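Local coordinates for protein neuraminidase (Influenza A virus, PDB 4K3Y) that adopts the six-bladed beta-propeller fold of influenza neuraminidases but, as a neuraminidase-like protein of a bat virus, probably lacks their usual sialidase activity, at residues 165-173 against 184-195; 211-221 against 233-244. One frame throughout, in Å; residues are numbered along the deposited sequence.

Interaction 1 of 2, residues 165-173 against 184-195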
# COMPACT_ATOMS: atom_id res chain seq x y z
N THR C 165 10.23 4.98 -42.48
CA THR C 165 9.03 4.60 -43.20
C THR C 165 8.75 3.10 -42.97
O THR C 165 9.67 2.36 -42.63
CB THR C 165 9.18 4.95 -44.72
OG1 THR C 165 8.17 4.29 -45.49
CG2 THR C 165 10.53 4.53 -45.24
N TYR C 166 7.51 2.63 -43.13
CA TYR C 166 7.25 1.19 -42.97
C TYR C 166 7.78 0.40 -44.16
O TYR C 166 7.95 -0.82 -44.08
CB TYR C 166 5.77 0.90 -42.74
CG TYR C 166 5.25 1.48 -41.45
CD1 TYR C 166 5.77 1.09 -40.23
CD2 TYR C 166 4.24 2.44 -41.46
CE1 TYR C 166 5.31 1.63 -39.04
CE2 TYR C 166 3.77 2.99 -40.27
CZ TYR C 166 4.31 2.58 -39.07
OH TYR C 166 3.85 3.11 -37.88
N THR C 167 8.04 1.12 -45.25
CA THR C 167 8.53 0.53 -46.49
C THR C 167 10.04 0.28 -46.44
O THR C 167 10.58 -0.43 -47.28
CB THR C 167 8.21 1.44 -47.69
OG1 THR C 167 9.00 2.63 -47.62
CG2 THR C 167 6.73 1.81 -47.68
N ALA C 168 10.70 0.88 -45.45
CA ALA C 168 12.12 0.67 -45.24
C ALA C 168 12.40 0.50 -43.75
O ALA C 168 13.18 1.25 -43.16
CB ALA C 168 12.92 1.83 -45.80
N SER C 169 11.75 -0.49 -43.13
CA SER C 169 11.90 -0.73 -41.70
C SER C 169 13.00 -1.75 -41.42
O SER C 169 13.10 -2.78 -42.10
CB SER C 169 10.58 -1.22 -41.10
OG SER C 169 9.99 -2.22 -41.92
N SER C 170 13.84 -1.47 -40.42
CA SER C 170 14.79 -2.47 -39.96
C SER C 170 14.39 -2.98 -38.58
O SER C 170 13.77 -2.25 -37.79
CB SER C 170 16.22 -1.92 -39.96
OG SER C 170 16.32 -0.74 -39.18
N HIS C 171 14.71 -4.24 -38.29
CA HIS C 171 14.33 -4.83 -37.00
C HIS C 171 15.46 -5.66 -36.40
O HIS C 171 16.22 -6.31 -37.11
CB HIS C 171 13.04 -5.66 -37.16
CG HIS C 171 11.96 -4.93 -37.89
ND1 HIS C 171 11.10 -4.04 -37.27
CD2 HIS C 171 11.64 -4.90 -39.21
CE1 HIS C 171 10.28 -3.53 -38.17
NE2 HIS C 171 10.59 -4.03 -39.35
N ARG C 172 15.58 -5.60 -35.08
CA ARG C 172 16.67 -6.28 -34.39
C ARG C 172 16.21 -7.13 -33.21
O ARG C 172 15.32 -6.73 -32.45
CB ARG C 172 17.70 -5.26 -33.92
CG ARG C 172 18.55 -4.71 -35.04
CD ARG C 172 19.54 -3.71 -34.50
NE ARG C 172 20.49 -3.28 -35.52
CZ ARG C 172 21.54 -2.51 -35.27
NH1 ARG C 172 21.77 -2.09 -34.02
NH2 ARG C 172 22.37 -2.15 -36.25
N LEU C 173 16.83 -8.29 -33.08
CA LEU C 173 16.60 -9.18 -31.95
C LEU C 173 17.59 -8.86 -30.82
O LEU C 173 18.80 -8.97 -31.00
CB LEU C 173 16.76 -10.63 -32.39
CG LEU C 173 15.62 -11.56 -32.01
CD1 LEU C 173 16.02 -13.01 -32.27
CD2 LEU C 173 15.22 -11.36 -30.55
N TRP C 184 23.06 -8.84 -29.93
CA TRP C 184 21.87 -8.69 -30.77
C TRP C 184 22.07 -9.24 -32.18
O TRP C 184 23.20 -9.34 -32.65
CB TRP C 184 21.46 -7.21 -30.83
CG TRP C 184 22.52 -6.31 -31.43
CD1 TRP C 184 23.48 -5.62 -30.76
CD2 TRP C 184 22.70 -6.02 -32.82
NE1 TRP C 184 24.26 -4.91 -31.65
CE2 TRP C 184 23.80 -5.14 -32.92
CE3 TRP C 184 22.04 -6.41 -33.99
CZ2 TRP C 184 24.26 -4.64 -34.15
CZ3 TRP C 184 22.50 -5.92 -35.21
CH2 TRP C 184 23.60 -5.05 -35.28
N LYS C 185 20.98 -9.59 -32.85
CA LYS C 185 21.06 -9.99 -34.26
C LYS C 185 20.18 -9.10 -35.12
O LYS C 185 19.05 -8.78 -34.75
CB LYS C 185 20.67 -11.47 -34.45
CG LYS C 185 20.85 -12.00 -35.89
CD LYS C 185 22.22 -11.63 -36.48
CE LYS C 185 22.43 -12.19 -37.89
NZ LYS C 185 23.79 -11.88 -38.44
N ALA C 186 20.70 -8.70 -36.28
CA ALA C 186 19.86 -8.03 -37.27
C ALA C 186 18.94 -9.07 -37.96
O ALA C 186 19.39 -10.15 -38.35
CB ALA C 186 20.70 -7.29 -38.30
N LEU C 187 17.67 -8.74 -38.08
CA LEU C 187 16.73 -9.66 -38.69
C LEU C 187 16.53 -9.30 -40.16
O LEU C 187 16.49 -8.12 -40.53
CB LEU C 187 15.39 -9.63 -37.96
CG LEU C 187 15.42 -9.98 -36.47
CD1 LEU C 187 14.21 -9.40 -35.80
CD2 LEU C 187 15.45 -11.48 -36.25
N ASP C 188 16.41 -10.32 -41.00
CA ASP C 188 16.22 -10.09 -42.41
C ASP C 188 14.75 -9.87 -42.73
O ASP C 188 13.98 -10.83 -42.88
CB ASP C 188 16.78 -11.27 -43.21
CG ASP C 188 16.97 -10.95 -44.68
OD1 ASP C 188 17.00 -9.74 -45.01
OD2 ASP C 188 17.08 -11.89 -45.49
N THR C 189 14.35 -8.60 -42.81
CA THR C 189 12.97 -8.25 -43.16
C THR C 189 12.88 -7.57 -44.53
O THR C 189 12.17 -6.58 -44.69
CB THR C 189 12.33 -7.35 -42.09
OG1 THR C 189 13.18 -6.23 -41.83
CG2 THR C 189 12.12 -8.14 -40.79
N THR C 190 13.61 -8.11 -45.50
CA THR C 190 13.57 -7.58 -46.86
C THR C 190 12.24 -7.95 -47.50
O THR C 190 11.91 -9.14 -47.61
CB THR C 190 14.71 -8.13 -47.74
OG1 THR C 190 15.46 -9.11 -47.01
CG2 THR C 190 15.65 -7.01 -48.17
N GLY C 191 11.48 -6.93 -47.90
CA GLY C 191 10.23 -7.15 -48.59
C GLY C 191 8.99 -7.11 -47.72
O GLY C 191 7.88 -7.16 -48.24
N PHE C 192 9.16 -7.04 -46.40
CA PHE C 192 8.02 -6.85 -45.49
C PHE C 192 8.33 -5.94 -44.30
O PHE C 192 9.47 -5.52 -44.09
CB PHE C 192 7.46 -8.18 -44.99
CG PHE C 192 8.42 -8.97 -44.13
CD1 PHE C 192 9.43 -9.71 -44.72
CD2 PHE C 192 8.30 -8.98 -42.75
CE1 PHE C 192 10.31 -10.45 -43.95
CE2 PHE C 192 9.18 -9.72 -41.96
CZ PHE C 192 10.19 -10.45 -42.57
N ASN C 193 7.28 -5.66 -43.53
CA ASN C 193 7.37 -4.83 -42.32
C ASN C 193 6.94 -5.64 -41.08
O ASN C 193 6.02 -6.46 -41.16
CB ASN C 193 6.52 -3.57 -42.50
CG ASN C 193 6.43 -2.73 -41.24
OD1 ASN C 193 7.45 -2.40 -40.62
ND2 ASN C 193 5.20 -2.40 -40.84
N PHE C 194 7.61 -5.42 -39.94
CA PHE C 194 7.40 -6.26 -38.76
C PHE C 194 7.30 -5.46 -37.45
O PHE C 194 8.23 -5.48 -36.62
CB PHE C 194 8.54 -7.28 -38.66
CG PHE C 194 8.24 -8.46 -37.76
CD1 PHE C 194 7.30 -9.41 -38.16
CD2 PHE C 194 8.89 -8.62 -36.54
CE1 PHE C 194 7.01 -10.51 -37.34
CE2 PHE C 194 8.61 -9.72 -35.73
CZ PHE C 194 7.66 -10.67 -36.13
N GLU C 195 6.19 -4.75 -37.26
CA GLU C 195 6.04 -3.88 -36.07
C GLU C 195 5.28 -4.54 -34.92
O GLU C 195 4.47 -5.44 -35.15
CB GLU C 195 5.33 -2.57 -36.44
CG GLU C 195 6.02 -1.76 -37.54
CD GLU C 195 7.21 -0.95 -37.04
OE1 GLU C 195 7.27 -0.60 -35.84
OE2 GLU C 195 8.09 -0.66 -37.87
O HOH W 1 11.77 -4.29 -43.53

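Interaction 2 of 2, residues 211-221 against 233-244. With CA (calcium ion), chain M.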
# COMPACT_ATOMS: atom_id res chain seq x y z
N THR C 211 3.02 -7.03 -37.04
CA THR C 211 2.05 -6.28 -37.82
C THR C 211 2.74 -5.67 -39.05
O THR C 211 3.74 -4.93 -38.91
CB THR C 211 1.40 -5.15 -36.97
OG1 THR C 211 0.78 -5.72 -35.81
CG2 THR C 211 0.34 -4.39 -37.78
N ASN C 212 2.24 -5.98 -40.25
CA ASN C 212 2.79 -5.35 -41.45
C ASN C 212 1.96 -4.15 -41.89
O ASN C 212 0.86 -4.31 -42.48
CB ASN C 212 2.88 -6.35 -42.60
CG ASN C 212 3.79 -5.90 -43.71
OD1 ASN C 212 3.89 -4.71 -44.02
ND2 ASN C 212 4.47 -6.85 -44.33
N LEU C 213 2.49 -2.95 -41.63
CA LEU C 213 1.82 -1.71 -42.02
C LEU C 213 2.11 -1.24 -43.46
O LEU C 213 1.70 -0.15 -43.88
CB LEU C 213 2.05 -0.57 -41.00
CG LEU C 213 1.44 -0.85 -39.62
CD1 LEU C 213 2.45 -1.58 -38.72
CD2 LEU C 213 0.95 0.43 -38.97
N TRP C 214 2.79 -2.10 -44.20
CA TRP C 214 3.25 -1.75 -45.54
C TRP C 214 2.47 -2.44 -46.65
O TRP C 214 1.75 -1.78 -47.40
CB TRP C 214 4.74 -2.08 -45.66
CG TRP C 214 5.34 -1.88 -47.02
CD1 TRP C 214 4.83 -1.13 -48.05
CD2 TRP C 214 6.56 -2.45 -47.49
NE1 TRP C 214 5.68 -1.20 -49.13
CE2 TRP C 214 6.75 -2.00 -48.82
CE3 TRP C 214 7.53 -3.29 -46.92
CZ2 TRP C 214 7.85 -2.37 -49.59
CZ3 TRP C 214 8.62 -3.65 -47.68
CH2 TRP C 214 8.78 -3.19 -49.01
N ASN C 215 2.59 -3.77 -46.73
CA ASN C 215 2.18 -4.52 -47.92
C ASN C 215 1.55 -5.89 -47.63
O ASN C 215 1.61 -6.79 -48.48
CB ASN C 215 3.40 -4.75 -48.80
CG ASN C 215 4.54 -5.39 -48.03
OD1 ASN C 215 4.43 -5.65 -46.84
ND2 ASN C 215 5.64 -5.67 -48.72
N ASP C 216 0.96 -6.07 -46.45
CA ASP C 216 0.35 -7.36 -46.10
C ASP C 216 -0.82 -7.20 -45.14
O ASP C 216 -0.64 -6.63 -44.07
CB ASP C 216 1.38 -8.29 -45.43
CG ASP C 216 0.88 -9.73 -45.33
OD1 ASP C 216 -0.21 -10.03 -45.90
OD2 ASP C 216 1.58 -10.57 -44.72
N ALA C 217 -1.98 -7.74 -45.51
CA ALA C 217 -3.17 -7.75 -44.65
C ALA C 217 -3.26 -9.00 -43.79
O ALA C 217 -4.15 -9.11 -42.93
CB ALA C 217 -4.43 -7.63 -45.48
N LYS C 218 -2.38 -9.97 -44.05
CA LYS C 218 -2.12 -11.05 -43.10
C LYS C 218 -1.05 -10.57 -42.12
O LYS C 218 -0.54 -9.45 -42.24
CB LYS C 218 -1.60 -12.30 -43.81
CG LYS C 218 -2.57 -13.00 -44.75
CD LYS C 218 -1.85 -14.19 -45.36
CE LYS C 218 -2.51 -14.75 -46.60
NZ LYS C 218 -1.68 -15.86 -47.16
N ARG C 219 -0.69 -11.41 -41.15
CA ARG C 219 0.32 -10.99 -40.18
C ARG C 219 1.62 -11.78 -40.33
O ARG C 219 1.59 -12.99 -40.51
CB ARG C 219 -0.23 -11.08 -38.75
CG ARG C 219 -1.48 -10.22 -38.49
CD ARG C 219 -1.95 -10.33 -37.05
NE ARG C 219 -2.92 -9.29 -36.70
CZ ARG C 219 -2.60 -8.01 -36.47
NH1 ARG C 219 -1.34 -7.60 -36.56
NH2 ARG C 219 -3.55 -7.14 -36.16
N PRO C 220 2.77 -11.08 -40.28
CA PRO C 220 4.05 -11.79 -40.34
C PRO C 220 4.34 -12.55 -39.04
O PRO C 220 3.85 -12.15 -37.97
CB PRO C 220 5.07 -10.66 -40.55
CG PRO C 220 4.41 -9.44 -39.96
CD PRO C 220 2.94 -9.61 -40.25
N PHE C 221 5.13 -13.62 -39.14
CA PHE C 221 5.41 -14.49 -38.00
C PHE C 221 6.91 -14.77 -37.81
O PHE C 221 7.65 -14.91 -38.78
CB PHE C 221 4.67 -15.81 -38.17
CG PHE C 221 4.43 -16.54 -36.89
CD1 PHE C 221 3.36 -16.18 -36.08
CD2 PHE C 221 5.25 -17.58 -36.49
CE1 PHE C 221 3.11 -16.85 -34.89
CE2 PHE C 221 5.01 -18.26 -35.30
CZ PHE C 221 3.94 -17.89 -34.50
N LYS C 233 7.96 -16.71 -40.80
CA LYS C 233 6.97 -17.46 -41.56
C LYS C 233 5.82 -16.58 -42.03
O LYS C 233 5.62 -15.47 -41.54
CB LYS C 233 6.47 -18.66 -40.77
CG LYS C 233 7.58 -19.45 -40.10
CD LYS C 233 7.19 -20.90 -39.90
CE LYS C 233 8.32 -21.69 -39.27
NZ LYS C 233 7.90 -23.09 -39.00
N GLU C 234 5.06 -17.07 -43.00
CA GLU C 234 3.87 -16.37 -43.45
C GLU C 234 2.68 -17.31 -43.44
O GLU C 234 2.71 -18.35 -44.10
CB GLU C 234 4.06 -15.80 -44.85
CG GLU C 234 2.79 -15.20 -45.42
CD GLU C 234 2.57 -13.76 -44.98
OE1 GLU C 234 3.48 -13.18 -44.35
OE2 GLU C 234 1.48 -13.21 -45.27
N PRO C 235 1.63 -16.94 -42.70
CA PRO C 235 0.44 -17.79 -42.58
C PRO C 235 -0.20 -18.06 -43.94
O PRO C 235 -0.34 -17.16 -44.78
CB PRO C 235 -0.49 -16.97 -41.68
CG PRO C 235 0.00 -15.56 -41.77
CD PRO C 235 1.48 -15.67 -41.99
N CYS C 236 -0.57 -19.32 -44.14
CA CYS C 236 -1.13 -19.77 -45.40
C CYS C 236 -2.66 -19.75 -45.32
O CYS C 236 -3.35 -20.44 -46.08
CB CYS C 236 -0.60 -21.17 -45.72
SG CYS C 236 1.21 -21.26 -45.89
N LEU C 237 -3.19 -18.94 -44.41
CA LEU C 237 -4.63 -18.91 -44.15
C LEU C 237 -5.33 -17.64 -44.64
O LEU C 237 -4.95 -16.51 -44.31
CB LEU C 237 -4.89 -19.13 -42.66
CG LEU C 237 -5.27 -20.55 -42.23
CD1 LEU C 237 -4.55 -21.60 -43.05
CD2 LEU C 237 -4.96 -20.75 -40.76
N GLY C 238 -6.38 -17.85 -45.43
CA GLY C 238 -7.14 -16.76 -46.01
C GLY C 238 -8.02 -16.03 -45.02
O GLY C 238 -8.73 -15.10 -45.41
N PHE C 239 -7.98 -16.44 -43.75
CA PHE C 239 -8.64 -15.71 -42.65
C PHE C 239 -7.74 -14.55 -42.19
O PHE C 239 -6.82 -14.73 -41.37
CB PHE C 239 -8.92 -16.66 -41.48
CG PHE C 239 -9.80 -16.07 -40.40
CD1 PHE C 239 -11.16 -15.88 -40.63
CD2 PHE C 239 -9.29 -15.76 -39.14
CE1 PHE C 239 -11.99 -15.36 -39.64
CE2 PHE C 239 -10.11 -15.24 -38.14
CZ PHE C 239 -11.46 -15.04 -38.39
N LEU C 240 -8.01 -13.37 -42.72
CA LEU C 240 -7.08 -12.26 -42.63
C LEU C 240 -7.01 -11.62 -41.26
O LEU C 240 -8.00 -11.06 -40.77
CB LEU C 240 -7.43 -11.21 -43.69
CG LEU C 240 -7.37 -11.72 -45.12
CD1 LEU C 240 -7.54 -10.58 -46.11
CD2 LEU C 240 -6.06 -12.46 -45.36
N GLY C 241 -5.82 -11.66 -40.67
CA GLY C 241 -5.60 -11.21 -39.31
C GLY C 241 -5.53 -9.71 -39.05
O GLY C 241 -5.95 -9.24 -37.97
N ASP C 242 -5.01 -8.93 -40.00
CA ASP C 242 -4.81 -7.50 -39.76
C ASP C 242 -6.10 -6.69 -39.87
O ASP C 242 -7.14 -7.17 -40.35
CB ASP C 242 -3.75 -6.90 -40.68
CG ASP C 242 -2.87 -5.89 -39.98
OD1 ASP C 242 -3.42 -5.16 -39.12
OD2 ASP C 242 -1.64 -5.87 -40.26
N THR C 243 -6.00 -5.46 -39.40
CA THR C 243 -7.03 -4.45 -39.60
C THR C 243 -6.26 -3.15 -39.83
O THR C 243 -5.54 -2.69 -38.94
CB THR C 243 -7.93 -4.29 -38.36
OG1 THR C 243 -8.69 -5.50 -38.16
CG2 THR C 243 -8.90 -3.11 -38.54
N PRO C 244 -6.43 -2.53 -41.01
CA PRO C 244 -7.40 -2.85 -42.06
C PRO C 244 -7.10 -4.10 -42.87
O PRO C 244 -6.02 -4.71 -42.70
CB PRO C 244 -7.32 -1.65 -42.99
CG PRO C 244 -5.95 -1.14 -42.83
CD PRO C 244 -5.60 -1.37 -41.39
CA CA M . -1.94 -4.33 -42.98

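Interaction 1 of 2, residues 165-173 against 184-195
Leu173 and Lys185 exchange two backbone hydrogen bonds in the outer hairpin of a beta-propeller blade. Leu173 N donates to Lys185 O at 2.8 Å, and Lys185 N donates back to Leu173 O at 2.9 Å. The hairpin consists of strands 170-177 and 180-187, the last two of the four antiparallel strands in the blade. Arg172 and Ala186 form the next pair, a non-hydrogen-bonded one. Beyond them Leu187 N donates to His171 O at 3.0 Å. The two segments then diverge, and a water sits between them. It is hydrogen-bonded to Thr189 OG1 at 2.9 Å and lies close to Ser169 O and Thr189 O.

On the Arg172 face, the guanidinium lies flat over the six-membered ring of Trp184, with planes 15° apart. This is a cation-pi stack: Arg172 CZ is 3.6 Å from the centroid of the Trp184 six-membered ring. The extended arginine chain also lays CD over the same ring. Trp184 holds CG between its own backbone N and carbonyl carbon (chi1 61°), which brings the indole against the Arg172 side chain. The other face carries Leu173 and Leu187, whose CB and CD2 respectively are 4.2 Å apart. Leu187 also packs on Phe232 of the next blade. Nearby, Phe194 CB stands over a face of the His171 ring, 4.0 Å from its centroid, while Thr189 OG1 comes to the ring edge. Glu195 has its salt-bridge partner in Arg143. Its carboxylate stands at 73° to the Tyr166 ring, and Glu195 CG lies 3.8 Å from Tyr166 CE1.

Interaction 2 of 2, residues 211-221 against 233-244
Lys218 lies along the loop that follows Glu234, and its extended chain ends in a hydrogen bond from NZ to Pro235 O at 3.0 Å. Asp254 O is a second acceptor for this buried amine. On the way, Lys218 CG packs 3.6 Å from Leu240 CD2. This closely packed part is buried, with Lys218, Asp242 and Arg219 covered most. Asp242 N donates to Ala217 O at 3.1 Å. The guanidinium of Arg219 has Asp242 OD1 over one face, so the salt bridge is one of charge only, with no N-H aimed at the oxygen. Arg219 NE makes a weak bond to Gly241 O, and NH2 is held by Ile264 O.

Asn212 O and Asp216 O bind the calcium ion with Gly262 O, each of the first two at 2.9 Å. Glu234, bent at chi2 (84°), brings its carboxylate round to Asp216. Asp216 OD2 and Glu234 OE2 lie 2.7 Å apart, so one of the two acids probably holds a proton.

The looser side lies at Lys233, which is partly exposed. Here Phe221 and Lys233 form one antiparallel hydrogen-bonded pair, and both side chains then lead away. The contact lies at one end of the blade of strands 197-202, 205-211, 221-224 and 230-233. Arg219 and Pro235 lean on strand 268-269, and Leu237 and Phe239 on strand 286-294, both of the following blade.

How the interactions relate
The two contacts follow one another along the chain and neither nest nor cross. Interaction 1 comes first and closes the hairpin loop of strands 170-177 and 180-187. Residues 188-195 then carry the chain into strand 197-202, the first of the next blade. After strand 205-211, interaction 2 brackets the hairpin of strands 221-224 and 230-233, pairing the loops before and after it. The contact centres are about 15 Å apart, yet the segments touch. Glu195 O and Thr211 N are probably hydrogen-bonded, as are Gly191 O and Asn215 ND2. The connection leaving one blade is thus joined to the calcium-binding loop of the next.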